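Local coordinates for protein probable polyketide synthase 1 (Dictyostelium discoideum, PDB 2H84) that is a probable polyketide synthase whose C-terminal type III domain, a chalcone/stilbene synthase-type thiolase fold, extends and cyclises polyketides, the enzyme yielding acylpyrones in vitro, at residues I60-L65 and Y326-N331; I19-P24 and V337-D342; S32-I37 and K50-F55. One frame throughout, in Å; residues are numbered along the deposited sequence.

Interaction 1. Residues I60-L65 and Y326-N331; sequences IKTRHL and YHAYGN
Ile60 lies at about a right angle to the phenol of Tyr326, and from there residues 60-65 run along the last turn of helix 320-329. In this thiolase fold the contact brings a chain segment from the N-terminal chalcone-synthase region, carrying the short strand 62-63, against the end of a helix from the C-terminal region. Tyr326 holds CG anti to its backbone nitrogen (chi1 176°), and the hydroxyl end of its ring meets the CG1-CD1 arm of Ile60, with Ile60 CG1 3.4 Å from CZ of Tyr326. Its OH is bonded to Ser58 O. The far end of the Ile60 arm reaches Gly330, where Ile60 CD1 is 3.7 Å from Gly330 CA; Gly330 has positive phi and breaks the helical course.

Next along the chain come carbonyls at the helix end. His327 O takes two in-plane amide donors, Lys61 N at 2.7 Å and the straighter Thr62 N at 3.1 Å, so one oxygen is gripped by consecutive residues. Beyond them, the CG methylene of Arg63 packs on Tyr329 O, while its guanidinium leaves for Ser203 O and Phe206 O. His64 and Tyr329 meet rim to rim, their planes 28° apart: the CD2-NE2 side of the imidazole lies alongside the CD1-CE1 side of the phenol, and His64 CD2 is 3.5 Å from Tyr329 CD1. Between these pairs the hydroxyl of Thr62 donates to the next carbonyl of the helix, OG1 standing 3.0 Å from Ala328 O, above the carbonyl plane and away from its lone pairs.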
loop_
_atom_site.group_PDB
_atom_site.type_symbol
_atom_site.label_atom_id
_atom_site.label_comp_id
_atom_site.label_asym_id
_atom_site.label_seq_id
_atom_site.Cartn_x
_atom_site.Cartn_y
_atom_site.Cartn_z
ATOM N N ILE A 60 25.518 10.057 14.233
ATOM C CA ILE A 60 25.437 8.759 13.583
ATOM C C ILE A 60 26.860 8.305 13.309
ATOM O O ILE A 60 27.679 9.081 12.819
ATOM C CB ILE A 60 24.657 8.837 12.264
ATOM C CG1 ILE A 60 23.195 9.170 12.562
ATOM C CG2 ILE A 60 24.777 7.524 11.510
ATOM C CD1 ILE A 60 22.315 9.258 11.343
ATOM N N LYS A 61 27.155 7.051 13.634
ATOM C CA LYS A 61 28.495 6.513 13.444
ATOM C C LYS A 61 28.668 5.831 12.100
ATOM O O LYS A 61 29.684 6.016 11.438
ATOM C CB LYS A 61 28.823 5.534 14.570
ATOM C CG LYS A 61 30.298 5.474 14.914
ATOM C CD LYS A 61 30.513 4.941 16.325
ATOM C CE LYS A 61 31.940 5.201 16.766
ATOM N NZ LYS A 61 32.277 4.563 18.050
ATOM N N THR A 62 27.671 5.042 11.704
ATOM C CA THR A 62 27.701 4.326 10.428
ATOM C C THR A 62 26.321 4.192 9.787
ATOM O O THR A 62 25.288 4.319 10.450
ATOM C CB THR A 62 28.265 2.890 10.580
ATOM O OG1 THR A 62 27.559 2.208 11.627
ATOM C CG2 THR A 62 29.741 2.917 10.895
ATOM N N ARG A 63 26.331 3.926 8.483
ATOM C CA ARG A 63 25.123 3.733 7.692
ATOM C C ARG A 63 25.438 2.764 6.559
ATOM O O ARG A 63 26.583 2.677 6.106
ATOM C CB ARG A 63 24.638 5.057 7.091
ATOM C CG ARG A 63 23.826 5.924 8.028
ATOM C CD ARG A 63 23.253 7.117 7.289
ATOM N NE ARG A 63 24.292 8.047 6.853
ATOM C CZ ARG A 63 24.149 8.917 5.856
ATOM N NH1 ARG A 63 23.010 8.981 5.182
ATOM N NH2 ARG A 63 25.140 9.730 5.535
ATOM N N HIS A 64 24.424 2.021 6.120
ATOM C CA HIS A 64 24.577 1.085 5.009
ATOM C C HIS A 64 23.857 1.720 3.821
ATOM O O HIS A 64 22.694 2.117 3.924
ATOM C CB HIS A 64 23.964 -0.263 5.375
ATOM C CG HIS A 64 24.690 -0.963 6.478
ATOM N ND1 HIS A 64 25.643 -1.932 6.244
ATOM C CD2 HIS A 64 24.637 -0.805 7.821
ATOM C CE1 HIS A 64 26.144 -2.340 7.396
ATOM N NE2 HIS A 64 25.552 -1.670 8.368
ATOM N N LEU A 65 24.547 1.826 2.695
ATOM C CA LEU A 65 23.953 2.478 1.539
ATOM C C LEU A 65 24.140 1.731 0.234
ATOM O O LEU A 65 25.244 1.305 -0.082
ATOM C CB LEU A 65 24.552 3.878 1.384
ATOM C CG LEU A 65 24.672 4.757 2.625
ATOM C CD1 LEU A 65 25.535 5.948 2.297
ATOM C CD2 LEU A 65 23.311 5.191 3.094
ATOM N N TYR A 326 20.220 3.546 15.984
ATOM C CA TYR A 326 20.411 4.825 15.316
ATOM C C TYR A 326 21.885 5.137 15.062
ATOM O O TYR A 326 22.233 5.635 13.992
ATOM C CB TYR A 326 19.748 5.957 16.119
ATOM C CG TYR A 326 19.974 7.346 15.541
ATOM C CD1 TYR A 326 20.908 8.216 16.111
ATOM C CD2 TYR A 326 19.283 7.773 14.399
ATOM C CE1 TYR A 326 21.158 9.479 15.560
ATOM C CE2 TYR A 326 19.522 9.037 13.832
ATOM C CZ TYR A 326 20.463 9.886 14.419
ATOM O OH TYR A 326 20.707 11.127 13.868
ATOM N N HIS A 327 22.753 4.835 16.025
ATOM C CA HIS A 327 24.178 5.119 15.856
ATOM C C HIS A 327 24.818 4.320 14.732
ATOM O O HIS A 327 25.685 4.830 14.022
ATOM C CB HIS A 327 24.962 4.843 17.144
ATOM C CG HIS A 327 24.677 5.813 18.248
ATOM N ND1 HIS A 327 24.502 7.161 18.031
ATOM C CD2 HIS A 327 24.566 5.629 19.586
ATOM C CE1 HIS A 327 24.293 7.769 19.188
ATOM N NE2 HIS A 327 24.328 6.861 20.144
ATOM N N ALA A 328 24.375 3.074 14.568
ATOM C CA ALA A 328 24.933 2.171 13.564
ATOM C C ALA A 328 24.194 2.031 12.232
ATOM O O ALA A 328 24.708 1.404 11.307
ATOM C CB ALA A 328 25.109 0.800 14.187
ATOM N N TYR A 329 22.999 2.602 12.120
ATOM C CA TYR A 329 22.236 2.482 10.881
ATOM C C TYR A 329 21.595 3.780 10.417
ATOM O O TYR A 329 21.339 3.959 9.220
ATOM C CB TYR A 329 21.128 1.437 11.043
ATOM C CG TYR A 329 21.623 0.046 11.333
ATOM C CD1 TYR A 329 22.222 -0.718 10.337
ATOM C CD2 TYR A 329 21.507 -0.502 12.609
ATOM C CE1 TYR A 329 22.693 -1.991 10.605
ATOM C CE2 TYR A 329 21.975 -1.772 12.889
ATOM C CZ TYR A 329 22.570 -2.514 11.884
ATOM O OH TYR A 329 23.055 -3.771 12.158
ATOM N N GLY A 330 21.319 4.672 11.362
ATOM C CA GLY A 330 20.673 5.923 11.021
ATOM C C GLY A 330 19.178 5.716 10.845
ATOM O O GLY A 330 18.571 4.890 11.531
ATOM N N ASN A 331 18.582 6.457 9.917
ATOM C CA ASN A 331 17.151 6.345 9.664
ATOM C C ASN A 331 16.870 5.550 8.383
ATOM O O ASN A 331 17.108 6.039 7.296
ATOM C CB ASN A 331 16.535 7.732 9.546
ATOM C CG ASN A 331 15.049 7.677 9.329
ATOM O OD1 ASN A 331 14.400 8.701 9.147
ATOM N ND2 ASN A 331 14.492 6.471 9.348
#

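Interaction 2. Residues I19-P24 and V337-D342; sequences IGISVP and VIFVMD
Ile21 presses a methyl into the middle of the Phe339 ring, the main bump-and-hollow fit where helix 335-345 packs on strand 15-22 of the central mixed sheet. The helix runs across the strand at 121°, the two short axes approaching to 8.3 Å, in keeping with the layered thiolase fold, whose inner helices pack against sheet strands. Ile19 and Ile21 of the strand, and Val23 just after it, point their side chains at the helix. Ile21 and Val23 share the Phe339 ring, while Ile19 fits against Ile338, Met341 and Asp342.

With chi1 of Ile21 at 58°, CG2 is anti to the carbonyl carbon and sits 3.6 Å from the Phe339 ring centroid, only 6° off the normal, a CH-pi contact. CB of Ile21 also lies over that face, near CZ, while Ile21 CD1 overhangs the CD2-CE2 side, 3.7 Å from Phe339 CE2. The outer corner of the ring is then closed at its edge: Val23 CG1 touches CZ, and Ser22 O stands in the ring plane. Tyr329 of helix 320-329 also packs on Phe339, edge-to-face.

Two residues back along the strand, Ile19 fits between Ile338 and Asp342, one turn apart on the helix. Its CG2 lies 3.8 Å from Ile338 CG2 and equally far from Asp342 CB. Its CD1 slides the other way, onto the helix backbone at Met341 and Asp342. The side chain of Ile338 comes to about 11 Å from that of Cys157, the predicted active-site residue.

Polar groups border the apolar patch. Asp342 OD1 forms a salt bridge with Arg345 of the same helix, whose NH2 also donates to Ile19 O and so bonds helix to strand; the other carboxylate oxygen, Asp342 OD2, rests 4.0 Å from Ile21 CG2.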
loop_
_atom_site.group_PDB
_atom_site.type_symbol
_atom_site.label_atom_id
_atom_site.label_comp_id
_atom_site.label_asym_id
_atom_site.label_seq_id
_atom_site.Cartn_x
_atom_site.Cartn_y
_atom_site.Cartn_z
ATOM N N ILE A 19 12.235 -12.390 13.941
ATOM C CA ILE A 19 12.665 -11.174 13.258
ATOM C C ILE A 19 13.979 -11.388 12.521
ATOM O O ILE A 19 14.835 -12.161 12.949
ATOM C CB ILE A 19 12.900 -10.027 14.235
ATOM C CG1 ILE A 19 11.721 -9.901 15.198
ATOM C CG2 ILE A 19 13.107 -8.738 13.461
ATOM C CD1 ILE A 19 12.013 -8.991 16.375
ATOM N N GLY A 20 14.147 -10.688 11.412
ATOM C CA GLY A 20 15.373 -10.817 10.657
ATOM C C GLY A 20 15.632 -9.519 9.936
ATOM O O GLY A 20 14.696 -8.856 9.482
ATOM N N ILE A 21 16.897 -9.142 9.837
ATOM C CA ILE A 21 17.246 -7.916 9.146
ATOM C C ILE A 21 18.169 -8.220 7.983
ATOM O O ILE A 21 18.644 -9.339 7.824
ATOM C CB ILE A 21 17.956 -6.923 10.075
ATOM C CG1 ILE A 21 19.210 -7.564 10.662
ATOM C CG2 ILE A 21 17.028 -6.500 11.190
ATOM C CD1 ILE A 21 20.176 -6.568 11.251
ATOM N N SER A 22 18.426 -7.204 7.174
ATOM C CA SER A 22 19.298 -7.341 6.018
ATOM C C SER A 22 19.679 -5.951 5.533
ATOM O O SER A 22 18.821 -5.090 5.387
ATOM C CB SER A 22 18.577 -8.106 4.909
ATOM O OG SER A 22 19.356 -8.126 3.732
ATOM N N VAL A 23 20.963 -5.722 5.296
ATOM C CA VAL A 23 21.396 -4.410 4.838
ATOM C C VAL A 23 22.369 -4.515 3.680
ATOM O O VAL A 23 23.055 -5.522 3.521
ATOM C CB VAL A 23 22.067 -3.598 5.984
ATOM C CG1 VAL A 23 21.045 -3.256 7.031
ATOM C CG2 VAL A 23 23.215 -4.389 6.597
ATOM N N PRO A 24 22.439 -3.474 2.849
ATOM C CA PRO A 24 23.349 -3.481 1.710
ATOM C C PRO A 24 24.792 -3.224 2.116
ATOM O O PRO A 24 25.080 -2.268 2.834
ATOM C CB PRO A 24 22.793 -2.380 0.825
ATOM C CG PRO A 24 22.228 -1.438 1.792
ATOM C CD PRO A 24 21.566 -2.294 2.821
ATOM N N VAL A 337 12.403 0.770 12.847
ATOM C CA VAL A 337 11.661 0.327 14.028
ATOM C C VAL A 337 11.952 -1.129 14.308
ATOM O O VAL A 337 12.412 -1.494 15.369
ATOM C CB VAL A 337 10.152 0.416 13.789
ATOM C CG1 VAL A 337 9.454 0.736 15.087
ATOM C CG2 VAL A 337 9.832 1.404 12.640
ATOM N N ILE A 338 11.643 -1.950 13.312
ATOM C CA ILE A 338 11.867 -3.388 13.383
ATOM C C ILE A 338 13.326 -3.684 13.733
ATOM O O ILE A 338 13.595 -4.548 14.560
ATOM C CB ILE A 338 11.493 -4.050 12.061
ATOM C CG1 ILE A 338 10.089 -3.589 11.643
ATOM C CG2 ILE A 338 11.570 -5.555 12.177
ATOM C CD1 ILE A 338 8.994 -3.905 12.633
ATOM N N PHE A 339 14.268 -2.979 13.108
ATOM C CA PHE A 339 15.688 -3.189 13.398
ATOM C C PHE A 339 15.940 -3.074 14.900
ATOM O O PHE A 339 16.656 -3.897 15.489
ATOM C CB PHE A 339 16.551 -2.159 12.673
ATOM C CG PHE A 339 17.155 -2.651 11.392
ATOM C CD1 PHE A 339 16.355 -2.917 10.280
ATOM C CD2 PHE A 339 18.536 -2.826 11.285
ATOM C CE1 PHE A 339 16.924 -3.341 9.070
ATOM C CE2 PHE A 339 19.117 -3.251 10.080
ATOM C CZ PHE A 339 18.308 -3.511 8.971
ATOM N N VAL A 340 15.352 -2.045 15.511
ATOM C CA VAL A 340 15.493 -1.821 16.944
ATOM C C VAL A 340 14.887 -2.987 17.726
ATOM O O VAL A 340 15.511 -3.503 18.649
ATOM C CB VAL A 340 14.809 -0.514 17.386
ATOM C CG1 VAL A 340 14.831 -0.407 18.899
ATOM C CG2 VAL A 340 15.518 0.679 16.769
ATOM N N MET A 341 13.675 -3.402 17.364
ATOM C CA MET A 341 13.039 -4.527 18.044
ATOM C C MET A 341 13.937 -5.765 18.005
ATOM O O MET A 341 14.061 -6.475 19.001
ATOM C CB MET A 341 11.682 -4.846 17.408
ATOM C CG MET A 341 10.618 -3.816 17.716
ATOM S SD MET A 341 9.090 -4.112 16.839
ATOM C CE MET A 341 8.226 -5.085 17.947
ATOM N N ASP A 342 14.565 -6.020 16.858
ATOM C CA ASP A 342 15.457 -7.164 16.709
ATOM C C ASP A 342 16.596 -7.103 17.724
ATOM O O ASP A 342 16.725 -7.974 18.581
ATOM C CB ASP A 342 16.028 -7.204 15.281
ATOM C CG ASP A 342 17.343 -7.990 15.178
ATOM O OD1 ASP A 342 17.355 -9.217 15.441
ATOM O OD2 ASP A 342 18.370 -7.366 14.829
#

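Interaction 3. Residues S32-I37 and K50-F55; sequences SLKDSI and KVKRIF
The ring of Phe55 is the one aromatic group in this contact, and helix 32-37 meets it at its edge and obliquely along one side. Ile37 comes to the edge near the ring plane, CD1 of Ile37 lying 3.5 Å from CZ of Phe55, with CG1 of the same isoleucine almost as near. Also at the edge, and in the plane, is Val51 O, one turn earlier on the ring's own helix. Along the CD2-CE2 side the approach is oblique and is made by backbone: Lys34 CA lies 3.4 Å from Phe55 CD2, and the carbonyl carbon of Leu33 is near CE2. The ring thus lies against the helix surface between Leu33, Lys34 and Ile37.

Lys34 and Phe55 slide past each other in opposite directions. CG of Lys34 is anti to its backbone nitrogen (chi1 -178°), which lays the first methylenes on the stem of the phenylalanine, with Lys34 CG 3.4 Å from Phe55 CB. The lysine chain then bends and goes on to Lys52, where Lys34 CD is 3.8 Å from Lys52 CG, so the two lysines touch through their aliphatic parts. The ammonium nitrogens, NZ of Lys34 and NZ of Lys52, stay 5.9 Å apart; Lys34 NZ forms a salt bridge with Glu56, which would offset the like charges. At the other end of the hairpin Ile37 CG1 meets Val51 CG1 more loosely.

The helices are consecutive in the chain and antiparallel, 166° between their short axes and 9.2 Å apart, an alpha-helical hairpin joined almost wholly by apolar contacts. Around it, Ile37 and Val51 pack on helix 197-205, at Ser203 and Met200 respectively, while Leu33 and Phe55 both rest on Arg63 of strand 62-63.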
loop_
_atom_site.group_PDB
_atom_site.type_symbol
_atom_site.label_atom_id
_atom_site.label_comp_id
_atom_site.label_asym_id
_atom_site.label_seq_id
_atom_site.Cartn_x
_atom_site.Cartn_y
_atom_site.Cartn_z
ATOM N N SER A 32 33.634 9.487 6.791
ATOM C CA SER A 32 34.061 9.522 5.396
ATOM C C SER A 32 32.920 10.029 4.518
ATOM O O SER A 32 33.166 10.731 3.538
ATOM C CB SER A 32 34.534 8.146 4.928
ATOM O OG SER A 32 33.591 7.159 5.272
ATOM N N LEU A 33 31.681 9.687 4.868
ATOM C CA LEU A 33 30.524 10.182 4.122
ATOM C C LEU A 33 30.481 11.691 4.360
ATOM O O LEU A 33 30.182 12.469 3.458
ATOM C CB LEU A 33 29.217 9.549 4.622
ATOM C CG LEU A 33 28.884 8.098 4.248
ATOM C CD1 LEU A 33 27.606 7.683 4.982
ATOM C CD2 LEU A 33 28.701 7.952 2.739
ATOM N N LYS A 34 30.791 12.101 5.584
ATOM C CA LYS A 34 30.815 13.513 5.901
ATOM C C LYS A 34 31.775 14.157 4.916
ATOM O O LYS A 34 31.374 14.980 4.105
ATOM C CB LYS A 34 31.322 13.742 7.316
ATOM C CG LYS A 34 31.330 15.202 7.720
ATOM C CD LYS A 34 32.614 15.585 8.453
ATOM C CE LYS A 34 32.797 14.834 9.765
ATOM N NZ LYS A 34 33.922 15.409 10.561
ATOM N N ASP A 35 33.043 13.768 4.972
ATOM C CA ASP A 35 34.031 14.333 4.066
ATOM C C ASP A 35 33.496 14.348 2.650
ATOM O O ASP A 35 33.250 15.403 2.076
ATOM C CB ASP A 35 35.333 13.523 4.068
ATOM C CG ASP A 35 35.945 13.380 5.444
ATOM O OD1 ASP A 35 35.874 14.340 6.245
ATOM O OD2 ASP A 35 36.515 12.301 5.715
ATOM N N SER A 36 33.317 13.153 2.099
ATOM C CA SER A 36 32.843 12.974 0.729
ATOM C C SER A 36 31.670 13.819 0.295
ATOM O O SER A 36 31.832 14.752 -0.494
ATOM C CB SER A 36 32.514 11.502 0.466
ATOM O OG SER A 36 33.704 10.740 0.324
ATOM N N ILE A 37 30.485 13.511 0.797
ATOM C CA ILE A 37 29.344 14.285 0.359
ATOM C C ILE A 37 29.380 15.776 0.690
ATOM O O ILE A 37 28.906 16.585 -0.104
ATOM C CB ILE A 37 27.992 13.648 0.783
ATOM C CG1 ILE A 37 27.219 14.531 1.692
ATOM C CG2 ILE A 37 28.163 12.498 1.563
ATOM C CD1 ILE A 37 25.807 14.111 1.685
ATOM N N LYS A 50 28.580 24.014 6.115
ATOM C CA LYS A 50 27.274 23.844 6.734
ATOM C C LYS A 50 26.846 22.377 6.687
ATOM O O LYS A 50 26.152 21.896 7.581
ATOM C CB LYS A 50 26.255 24.727 6.021
ATOM C CG LYS A 50 24.838 24.615 6.547
ATOM C CD LYS A 50 24.082 25.920 6.338
ATOM C CE LYS A 50 24.272 26.427 4.925
ATOM N NZ LYS A 50 23.807 27.809 4.781
ATOM N N VAL A 51 27.263 21.669 5.642
ATOM C CA VAL A 51 26.938 20.259 5.509
ATOM C C VAL A 51 27.813 19.520 6.509
ATOM O O VAL A 51 27.324 18.760 7.338
ATOM C CB VAL A 51 27.242 19.737 4.090
ATOM C CG1 VAL A 51 26.889 18.270 3.990
ATOM C CG2 VAL A 51 26.455 20.519 3.068
ATOM N N LYS A 52 29.114 19.765 6.428
ATOM C CA LYS A 52 30.085 19.147 7.315
ATOM C C LYS A 52 29.618 19.248 8.764
ATOM O O LYS A 52 29.756 18.308 9.543
ATOM C CB LYS A 52 31.431 19.850 7.151
ATOM C CG LYS A 52 32.523 19.349 8.076
ATOM C CD LYS A 52 33.787 20.184 7.926
ATOM C CE LYS A 52 34.886 19.719 8.876
ATOM N NZ LYS A 52 36.151 20.479 8.666
ATOM N N ARG A 53 29.061 20.402 9.112
ATOM C CA ARG A 53 28.569 20.654 10.462
ATOM C C ARG A 53 27.439 19.688 10.817
ATOM O O ARG A 53 27.501 18.971 11.822
ATOM C CB ARG A 53 28.075 22.104 10.558
ATOM C CG ARG A 53 28.668 22.893 11.706
ATOM C CD ARG A 53 30.165 22.818 11.672
ATOM N NE ARG A 53 30.776 23.802 10.796
ATOM C CZ ARG A 53 32.002 23.669 10.290
ATOM N NH1 ARG A 53 32.738 22.620 10.539
ATOM N NH2 ARG A 53 32.544 24.595 9.560
ATOM N N ILE A 54 26.409 19.684 9.975
ATOM C CA ILE A 54 25.242 18.823 10.142
ATOM C C ILE A 54 25.633 17.367 10.378
ATOM O O ILE A 54 25.069 16.712 11.248
ATOM C CB ILE A 54 24.323 18.920 8.906
ATOM C CG1 ILE A 54 23.563 20.240 8.942
ATOM C CG2 ILE A 54 23.373 17.743 8.852
ATOM C CD1 ILE A 54 22.776 20.518 7.688
ATOM N N PHE A 55 26.587 16.862 9.604
ATOM C CA PHE A 55 27.034 15.487 9.779
ATOM C C PHE A 55 27.585 15.298 11.177
ATOM O O PHE A 55 27.160 14.407 11.910
ATOM C CB PHE A 55 28.108 15.125 8.751
ATOM C CG PHE A 55 27.551 14.649 7.443
ATOM C CD1 PHE A 55 26.860 15.517 6.614
ATOM C CD2 PHE A 55 27.646 13.308 7.080
ATOM C CE1 PHE A 55 26.285 15.059 5.433
ATOM C CE2 PHE A 55 27.073 12.839 5.900
ATOM C CZ PHE A 55 26.385 13.713 5.082
#

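How the interactions relate
The three contacts differ in place and chemistry. Interaction 2 is buried and nearest the chain's centre, a helix on a sheet strand held by apolar side chains; interaction 1, partly buried, relies on carbonyls near a helix end; interaction 3, some 23 Å from the chain centre, is peripheral yet has a buried apolar seam, with lysines at its rim. Interaction 1 touches both others. Tyr329 and Phe339 join it to interaction 2, whose helix follows next in the chain, and His64 rests against Val23 and Pro24. In the other direction, Arg63 NH2 packs on Leu33 and Phe55 of interaction 3. Interactions 2 and 3 do not meet, their nearest atoms being about 10 Å apart.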